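Local structure of methylmalonyl-CoA carboxyltransferase 12S subunit (Propionibacterium freudenreichii, 1ON3) at residues Asn420-Pro432 with Gly484-Lys498. The protein catalyses the transfer of the carboxyl group of methylmalonyl-CoA to the biotin of the 1.3S subunit, as the hexameric core of transcarboxylase. Residues are numbered along the deposited sequence; the frame is centred on the assembly and turned at random. Where two conformers were deposited one is given.
Sequences NRDLGADAVYAWP and GQVDDVIDPADTRRK
Arg421 and Asp487 form a salt bridge in which a single carboxylate oxygen does the work: Asp487 OD1 lies 2.6 Å from Arg421 NH2, with the guanidinium and carboxylate planes 19° apart. The arginine chain, bent at chi2 and chi3, also brings NH2 to Gly484 O in a weak bond. From the opposite face of the carboxylate, the backbone N of Val428 reaches the same OD1 at 3.1 Å in a nearly straight bond, while Asp487 N returns a bond to Val428 O. One water joins Asp487 OD2 to Asp426 O and another joins it to the hydroxyl of Tyr429, so this buried carboxylate is gripped at both oxygens. The Tyr429 ring carries the aliphatic part of Lys498 on one face, CB standing 4.0 Å from the ring centroid in a CH-pi contact, and Ile490 CD1 packs against Tyr429 CB. Further along, Pro492 CB sits almost squarely over the six-membered ring of Trp431, 3.5 Å from its centroid. Trp431 CG lies beside the backbone N, roughly anti to the carbonyl carbon (chi1 -87°), which turns the indole face to Pro492 and its edge to Thr495, Trp431 NE1 making a weak bond to Thr495 OG1 at 2.8 Å. A leucine in place of Trp431 would probably leave Pro492 without its flat platform and Thr495 OG1 without its indole partner. Between these clusters the backbones pair in parallel, Ala430 N bonding to Asp488 O and Ile490 N to Ala430 O at 2.8 Å. Strand 488-489 thereby extends the mixed sheet of the C-terminal carboxyltransferase domain beyond strand 427-430, whose other neighbour is strand 402-407; helix 477-482 packs on Val486 and Val489, and Arg23 of a second subunit forms a salt bridge with Asp488.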
ATOM      1  N   ASN E 420      23.531  19.787 -10.403  1.00 10.43           N
ATOM      2  CA  ASN E 420      24.738  19.013 -10.687  1.00 13.58           C
ATOM      3  C   ASN E 420      24.482  17.594 -10.167  1.00 15.64           C
ATOM      4  O   ASN E 420      23.361  17.278  -9.752  1.00  9.98           O
ATOM      5  CB  ASN E 420      25.953  19.657 -10.000  1.00 14.36           C
ATOM      6  CG  ASN E 420      26.075  19.272  -8.542  1.00 13.86           C
ATOM      7  OD1 ASN E 420      25.078  19.182  -7.824  1.00 12.79           O
ATOM      8  ND2 ASN E 420      27.311  19.052  -8.092  1.00 15.99           N
ATOM      9  N   ARG E 421      25.498  16.730 -10.181  1.00 11.53           N
ATOM     10  CA  ARG E 421      25.321  15.354  -9.716  1.00 12.96           C
ATOM     11  C   ARG E 421      24.795  15.263  -8.289  1.00 13.56           C
ATOM     12  O   ARG E 421      23.991  14.390  -7.957  1.00 14.94           O
ATOM     13  CB  ARG E 421      26.653  14.605  -9.783  1.00 17.77           C
ATOM     14  CG  ARG E 421      26.606  13.229  -9.167  1.00 29.87           C
ATOM     15  CD  ARG E 421      26.464  12.181 -10.236  1.00 31.32           C
ATOM     16  NE  ARG E 421      27.613  12.224 -11.132  1.00 35.82           N
ATOM     17  CZ  ARG E 421      27.598  11.749 -12.372  1.00 42.46           C
ATOM     18  NH1 ARG E 421      26.489  11.197 -12.857  1.00 37.32           N
ATOM     19  NH2 ARG E 421      28.687  11.841 -13.130  1.00 45.01           N
ATOM     20  N   ASP E 422      25.275  16.160  -7.436  1.00 12.71           N
ATOM     21  CA  ASP E 422      24.879  16.153  -6.043  1.00 10.64           C
ATOM     22  C   ASP E 422      23.403  16.447  -5.822  1.00 10.31           C
ATOM     23  O   ASP E 422      22.844  16.039  -4.805  1.00 12.68           O
ATOM     24  CB  ASP E 422      25.785  17.103  -5.261  1.00 12.41           C
ATOM     25  CG  ASP E 422      27.253  16.679  -5.346  1.00 18.09           C
ATOM     26  OD1 ASP E 422      27.543  15.537  -4.941  1.00 11.40           O
ATOM     27  OD2 ASP E 422      28.098  17.467  -5.832  1.00 15.83           O
ATOM     28  N   LEU E 423      22.762  17.151  -6.752  1.00 11.13           N
ATOM     29  CA  LEU E 423      21.335  17.392  -6.599  1.00 12.02           C
ATOM     30  C   LEU E 423      20.542  16.348  -7.395  1.00 13.88           C
ATOM     31  O   LEU E 423      19.373  16.539  -7.733  1.00 15.20           O
ATOM     32  CB  LEU E 423      20.947  18.814  -7.012  1.00 14.82           C
ATOM     33  CG  LEU E 423      21.059  19.816  -5.847  1.00 18.08           C
ATOM     34  CD1 LEU E 423      22.529  20.130  -5.575  1.00 14.03           C
ATOM     35  CD2 LEU E 423      20.309  21.095  -6.184  1.00 14.56           C
ATOM     36  N   GLY E 424      21.194  15.238  -7.710  1.00 13.96           N
ATOM     37  CA  GLY E 424      20.494  14.173  -8.401  1.00 13.01           C
ATOM     38  C   GLY E 424      20.545  14.099  -9.910  1.00 12.78           C
ATOM     39  O   GLY E 424      19.808  13.302 -10.486  1.00 16.56           O
ATOM     40  N   ALA E 425      21.377  14.910 -10.563  1.00 12.54           N
ATOM     41  CA  ALA E 425      21.480  14.824 -12.015  1.00 13.82           C
ATOM     42  C   ALA E 425      21.882  13.381 -12.301  1.00 15.56           C
ATOM     43  O   ALA E 425      22.805  12.850 -11.671  1.00 16.90           O
ATOM     44  CB  ALA E 425      22.554  15.781 -12.555  1.00 13.36           C
ATOM     45  N   ASP E 426      21.185  12.741 -13.236  1.00 11.22           N
ATOM     46  CA  ASP E 426      21.490  11.356 -13.576  1.00 13.22           C
ATOM     47  C   ASP E 426      22.693  11.246 -14.507  1.00 13.39           C
ATOM     48  O   ASP E 426      23.419  10.254 -14.476  1.00 15.30           O
ATOM     49  CB  ASP E 426      20.275  10.700 -14.211  1.00 11.51           C
ATOM     50  CG  ASP E 426      19.106  10.663 -13.269  1.00 10.72           C
ATOM     51  OD1 ASP E 426      19.160   9.905 -12.286  1.00 10.11           O
ATOM     52  OD2 ASP E 426      18.140  11.411 -13.504  1.00 12.07           O
ATOM     53  N   ALA E 427      22.886  12.260 -15.344  1.00 12.75           N
ATOM     54  CA  ALA E 427      24.026  12.287 -16.259  1.00 13.49           C
ATOM     55  C   ALA E 427      24.499  13.727 -16.374  1.00 16.18           C
ATOM     56  O   ALA E 427      23.685  14.642 -16.517  1.00 14.58           O
ATOM     57  CB  ALA E 427      23.623  11.758 -17.644  1.00 13.97           C
ATOM     58  N   VAL E 428      25.813  13.931 -16.297  1.00 15.20           N
ATOM     59  CA  VAL E 428      26.358  15.275 -16.412  1.00 12.86           C
ATOM     60  C   VAL E 428      27.513  15.279 -17.413  1.00 16.55           C
ATOM     61  O   VAL E 428      28.406  14.433 -17.333  1.00 16.20           O
ATOM     62  CB  VAL E 428      26.868  15.796 -15.054  1.00 12.66           C
ATOM     63  CG1 VAL E 428      27.335  17.214 -15.200  1.00 15.26           C
ATOM     64  CG2 VAL E 428      25.751  15.724 -13.991  1.00 15.66           C
ATOM     65  N   TYR E 429      27.489  16.208 -18.364  1.00 13.77           N
ATOM     66  CA  TYR E 429      28.575  16.280 -19.342  1.00 14.97           C
ATOM     67  C   TYR E 429      29.194  17.661 -19.346  1.00 17.84           C
ATOM     68  O   TYR E 429      28.498  18.661 -19.163  1.00 15.43           O
ATOM     69  CB  TYR E 429      28.082  15.971 -20.756  1.00 15.99           C
ATOM     70  CG  TYR E 429      27.339  14.677 -20.860  1.00 16.12           C
ATOM     71  CD1 TYR E 429      25.949  14.658 -20.841  1.00 15.80           C
ATOM     72  CD2 TYR E 429      28.018  13.457 -20.892  1.00 18.18           C
ATOM     73  CE1 TYR E 429      25.244  13.458 -20.839  1.00 20.38           C
ATOM     74  CE2 TYR E 429      27.313  12.238 -20.890  1.00 18.34           C
ATOM     75  CZ  TYR E 429      25.923  12.257 -20.858  1.00 21.75           C
ATOM     76  OH  TYR E 429      25.194  11.089 -20.809  1.00 19.73           O
ATOM     77  N   ALA E 430      30.504  17.709 -19.566  1.00 14.01           N
ATOM     78  CA  ALA E 430      31.218  18.975 -19.625  1.00 14.80           C
ATOM     79  C   ALA E 430      31.759  19.212 -21.036  1.00 17.17           C
ATOM     80  O   ALA E 430      32.330  18.302 -21.648  1.00 17.06           O
ATOM     81  CB  ALA E 430      32.379  18.965 -18.628  1.00 16.92           C
ATOM     82  N   TRP E 431      31.540  20.413 -21.566  1.00 11.59           N
ATOM     83  CA  TRP E 431      32.093  20.762 -22.867  1.00 10.99           C
ATOM     84  C   TRP E 431      33.542  21.056 -22.506  1.00 12.48           C
ATOM     85  O   TRP E 431      33.859  21.195 -21.324  1.00 14.43           O
ATOM     86  CB  TRP E 431      31.437  22.012 -23.432  1.00 11.02           C
ATOM     87  CG  TRP E 431      30.173  21.741 -24.209  1.00 12.25           C
ATOM     88  CD1 TRP E 431      29.375  20.629 -24.131  1.00 11.95           C
ATOM     89  CD2 TRP E 431      29.567  22.603 -25.170  1.00 13.79           C
ATOM     90  NE1 TRP E 431      28.305  20.752 -24.996  1.00 12.57           N
ATOM     91  CE2 TRP E 431      28.401  21.955 -25.644  1.00 15.55           C
ATOM     92  CE3 TRP E 431      29.895  23.864 -25.683  1.00 14.60           C
ATOM     93  CZ2 TRP E 431      27.567  22.529 -26.604  1.00 12.99           C
ATOM     94  CZ3 TRP E 431      29.064  24.433 -26.638  1.00 16.88           C
ATOM     95  CH2 TRP E 431      27.908  23.762 -27.090  1.00 13.91           C
ATOM     96  N   PRO E 432      34.442  21.163 -23.504  1.00 15.59           N
ATOM     97  CA  PRO E 432      35.847  21.442 -23.171  1.00 14.38           C
ATOM     98  C   PRO E 432      36.026  22.835 -22.582  1.00 15.09           C
ATOM     99  O   PRO E 432      37.075  23.160 -22.041  1.00 17.09           O
ATOM    100  CB  PRO E 432      36.560  21.296 -24.518  1.00 17.61           C
ATOM    101  CG  PRO E 432      35.692  20.323 -25.275  1.00 13.70           C
ATOM    102  CD  PRO E 432      34.302  20.849 -24.937  1.00 16.17           C
ATOM    103  N   GLY E 484      34.756  12.925 -10.810  1.00 15.78           N
ATOM    104  CA  GLY E 484      33.492  12.248 -11.049  1.00 17.86           C
ATOM    105  C   GLY E 484      32.283  13.166 -11.054  1.00 19.45           C
ATOM    106  O   GLY E 484      31.145  12.688 -11.054  1.00 19.30           O
ATOM    107  N   GLN E 485      32.519  14.480 -11.053  1.00 18.69           N
ATOM    108  CA  GLN E 485      31.424  15.448 -11.075  1.00 19.01           C
ATOM    109  C   GLN E 485      30.753  15.492 -12.442  1.00 18.73           C
ATOM    110  O   GLN E 485      29.645  16.010 -12.582  1.00 17.11           O
ATOM    111  CB  GLN E 485      31.933  16.817 -10.612  0.50 17.21           C
ATOM    112  CG  GLN E 485      32.315  16.755  -9.130  0.50 16.55           C
ATOM    113  CD  GLN E 485      32.587  18.100  -8.503  0.50 14.03           C
ATOM    114  OE1 GLN E 485      31.983  19.102  -8.876  0.50 14.19           O
ATOM    115  NE2 GLN E 485      33.483  18.125  -7.522  0.50 14.95           N
ATOM    116  N   VAL E 486      31.427  14.953 -13.454  1.00 16.60           N
ATOM    117  CA  VAL E 486      30.842  14.850 -14.788  1.00 15.57           C
ATOM    118  C   VAL E 486      31.113  13.434 -15.297  1.00 16.18           C
ATOM    119  O   VAL E 486      32.141  12.840 -14.965  1.00 21.43           O
ATOM    120  CB  VAL E 486      31.412  15.893 -15.815  1.00 18.12           C
ATOM    121  CG1 VAL E 486      31.143  17.316 -15.330  1.00 16.45           C
ATOM    122  CG2 VAL E 486      32.891  15.656 -16.059  1.00 16.32           C
ATOM    123  N   ASP E 487      30.173  12.882 -16.064  1.00 12.09           N
ATOM    124  CA  ASP E 487      30.320  11.544 -16.625  1.00 16.94           C
ATOM    125  C   ASP E 487      31.488  11.504 -17.614  1.00 16.68           C
ATOM    126  O   ASP E 487      32.207  10.509 -17.707  1.00 16.88           O
ATOM    127  CB  ASP E 487      29.081  11.140 -17.437  1.00 17.77           C
ATOM    128  CG  ASP E 487      27.847  10.891 -16.586  1.00 24.94           C
ATOM    129  OD1 ASP E 487      27.676  11.558 -15.550  1.00 25.32           O
ATOM    130  OD2 ASP E 487      27.027  10.033 -16.991  1.00 24.60           O
ATOM    131  N   ASP E 488      31.666  12.597 -18.347  1.00 15.94           N
ATOM    132  CA  ASP E 488      32.673  12.639 -19.402  1.00 19.67           C
ATOM    133  C   ASP E 488      32.859  14.078 -19.883  1.00 21.33           C
ATOM    134  O   ASP E 488      32.037  14.948 -19.577  1.00 20.19           O
ATOM    135  CB  ASP E 488      32.142  11.781 -20.553  1.00 15.49           C
ATOM    136  CG  ASP E 488      33.176  11.499 -21.628  1.00 21.56           C
ATOM    137  OD1 ASP E 488      32.775  11.008 -22.702  1.00 19.48           O
ATOM    138  OD2 ASP E 488      34.376  11.743 -21.406  1.00 21.68           O
ATOM    139  N   VAL E 489      33.950  14.330 -20.608  1.00 16.84           N
ATOM    140  CA  VAL E 489      34.202  15.645 -21.198  1.00 15.94           C
ATOM    141  C   VAL E 489      33.887  15.340 -22.657  1.00 18.21           C
ATOM    142  O   VAL E 489      34.408  14.376 -23.216  1.00 21.78           O
ATOM    143  CB  VAL E 489      35.673  16.089 -21.045  1.00 17.50           C
ATOM    144  CG1 VAL E 489      35.873  17.470 -21.676  1.00 14.78           C
ATOM    145  CG2 VAL E 489      36.046  16.129 -19.567  1.00 20.32           C
ATOM    146  N   ILE E 490      33.031  16.146 -23.274  1.00 18.32           N
ATOM    147  CA  ILE E 490      32.603  15.866 -24.638  1.00 15.97           C
ATOM    148  C   ILE E 490      32.896  16.910 -25.694  1.00 12.63           C
ATOM    149  O   ILE E 490      33.096  18.079 -25.400  1.00 19.98           O
ATOM    150  CB  ILE E 490      31.066  15.620 -24.690  1.00 17.42           C
ATOM    151  CG1 ILE E 490      30.307  16.904 -24.309  1.00 16.27           C
ATOM    152  CG2 ILE E 490      30.679  14.493 -23.741  1.00 21.28           C
ATOM    153  CD1 ILE E 490      28.785  16.810 -24.482  1.00 17.13           C
ATOM    154  N   ASP E 491      32.902  16.453 -26.941  1.00 16.82           N
ATOM    155  CA  ASP E 491      33.076  17.315 -28.094  1.00 18.99           C
ATOM    156  C   ASP E 491      31.689  17.974 -28.167  1.00 17.57           C
ATOM    157  O   ASP E 491      30.662  17.276 -28.213  1.00 17.61           O
ATOM    158  CB  ASP E 491      33.348  16.444 -29.330  1.00 16.59           C
ATOM    159  CG  ASP E 491      33.352  17.224 -30.636  1.00 18.85           C
ATOM    160  OD1 ASP E 491      33.738  16.615 -31.657  1.00 17.81           O
ATOM    161  OD2 ASP E 491      32.964  18.413 -30.667  1.00 16.78           O
ATOM    162  N   PRO E 492      31.637  19.315 -28.149  1.00 15.58           N
ATOM    163  CA  PRO E 492      30.348  20.017 -28.215  1.00 15.24           C
ATOM    164  C   PRO E 492      29.469  19.495 -29.343  1.00 17.91           C
ATOM    165  O   PRO E 492      28.235  19.487 -29.242  1.00 16.49           O
ATOM    166  CB  PRO E 492      30.755  21.473 -28.427  1.00 13.99           C
ATOM    167  CG  PRO E 492      32.076  21.558 -27.701  1.00 12.67           C
ATOM    168  CD  PRO E 492      32.760  20.268 -28.076  1.00 16.59           C
ATOM    169  N   ALA E 493      30.108  19.046 -30.419  1.00 17.23           N
ATOM    170  CA  ALA E 493      29.379  18.539 -31.578  1.00 18.67           C
ATOM    171  C   ALA E 493      28.505  17.322 -31.286  1.00 16.31           C
ATOM    172  O   ALA E 493      27.558  17.063 -32.023  1.00 19.56           O
ATOM    173  CB  ALA E 493      30.367  18.209 -32.719  1.00 16.38           C
ATOM    174  N   ASP E 494      28.826  16.573 -30.229  1.00 15.51           N
ATOM    175  CA  ASP E 494      28.066  15.372 -29.869  1.00 14.87           C
ATOM    176  C   ASP E 494      26.992  15.605 -28.796  1.00 17.21           C
ATOM    177  O   ASP E 494      26.392  14.651 -28.313  1.00 17.23           O
ATOM    178  CB  ASP E 494      29.001  14.266 -29.352  1.00 17.34           C
ATOM    179  CG  ASP E 494      30.109  13.899 -30.346  1.00 18.08           C
ATOM    180  OD1 ASP E 494      29.840  13.850 -31.558  1.00 22.99           O
ATOM    181  OD2 ASP E 494      31.243  13.632 -29.902  1.00 19.11           O
ATOM    182  N   THR E 495      26.763  16.860 -28.421  1.00 15.45           N
ATOM    183  CA  THR E 495      25.784  17.166 -27.377  1.00 14.95           C
ATOM    184  C   THR E 495      24.419  16.491 -27.546  1.00 14.89           C
ATOM    185  O   THR E 495      23.933  15.826 -26.625  1.00 15.30           O
ATOM    186  CB  THR E 495      25.602  18.682 -27.246  1.00 15.23           C
ATOM    187  OG1 THR E 495      26.876  19.278 -26.964  1.00 13.92           O
ATOM    188  CG2 THR E 495      24.638  19.021 -26.089  1.00 15.60           C
ATOM    189  N   ARG E 496      23.799  16.647 -28.710  1.00 16.13           N
ATOM    190  CA  ARG E 496      22.491  16.027 -28.928  1.00 14.59           C
ATOM    191  C   ARG E 496      22.548  14.523 -28.676  1.00 16.31           C
ATOM    192  O   ARG E 496      21.700  13.973 -27.972  1.00 13.65           O
ATOM    193  CB  ARG E 496      21.991  16.306 -30.343  1.00 13.85           C
ATOM    194  CG  ARG E 496      20.579  15.773 -30.630  1.00 14.76           C
ATOM    195  CD  ARG E 496      20.115  16.214 -32.004  1.00 17.46           C
ATOM    196  NE  ARG E 496      19.115  15.324 -32.593  1.00 18.64           N
ATOM    197  CZ  ARG E 496      17.829  15.289 -32.258  1.00 22.05           C
ATOM    198  NH1 ARG E 496      17.347  16.107 -31.319  1.00 19.00           N
ATOM    199  NH2 ARG E 496      17.020  14.434 -32.877  1.00 14.66           N
ATOM    200  N   ARG E 497      23.547  13.847 -29.238  1.00 15.19           N
ATOM    201  CA  ARG E 497      23.664  12.406 -29.016  1.00 16.99           C
ATOM    202  C   ARG E 497      23.816  12.056 -27.536  1.00 18.32           C
ATOM    203  O   ARG E 497      23.154  11.149 -27.047  1.00 17.27           O
ATOM    204  CB  ARG E 497      24.856  11.825 -29.787  1.00 14.99           C
ATOM    205  CG  ARG E 497      25.061  10.340 -29.586  1.00 18.68           C
ATOM    206  CD  ARG E 497      26.010   9.780 -30.640  1.00 23.44           C
ATOM    207  NE  ARG E 497      27.365  10.308 -30.519  1.00 22.68           N
ATOM    208  CZ  ARG E 497      28.262   9.872 -29.639  1.00 25.10           C
ATOM    209  NH1 ARG E 497      27.949   8.901 -28.801  1.00 28.47           N
ATOM    210  NH2 ARG E 497      29.478  10.410 -29.600  1.00 26.50           N
ATOM    211  N   LYS E 498      24.696  12.750 -26.818  1.00 20.19           N
ATOM    212  CA  LYS E 498      24.864  12.429 -25.401  1.00 17.36           C
ATOM    213  C   LYS E 498      23.551  12.619 -24.612  1.00 19.29           C
ATOM    214  O   LYS E 498      23.196  11.785 -23.780  1.00 17.50           O
ATOM    215  CB  LYS E 498      25.994  13.261 -24.784  1.00 18.04           C
ATOM    216  CG  LYS E 498      27.368  12.550 -24.774  1.00 23.54           C
ATOM    217  CD  LYS E 498      27.773  12.100 -26.169  1.00 29.08           C
ATOM    218  CE  LYS E 498      29.163  11.455 -26.194  1.00 31.64           C
ATOM    219  NZ  LYS E 498      29.283  10.232 -25.327  1.00 35.06           N
TER
HETATM  220  O   HOH W   1      28.037  17.363 -11.143  1.00 42.36           O
HETATM  221  O   HOH W   2      25.279   8.574 -15.914  1.00 22.59           O
HETATM  222  O   HOH W   3      25.479   9.764 -23.281  1.00 26.17           O
HETATM  223  O   HOH W   4      26.631   9.258 -19.501  1.00 27.15           O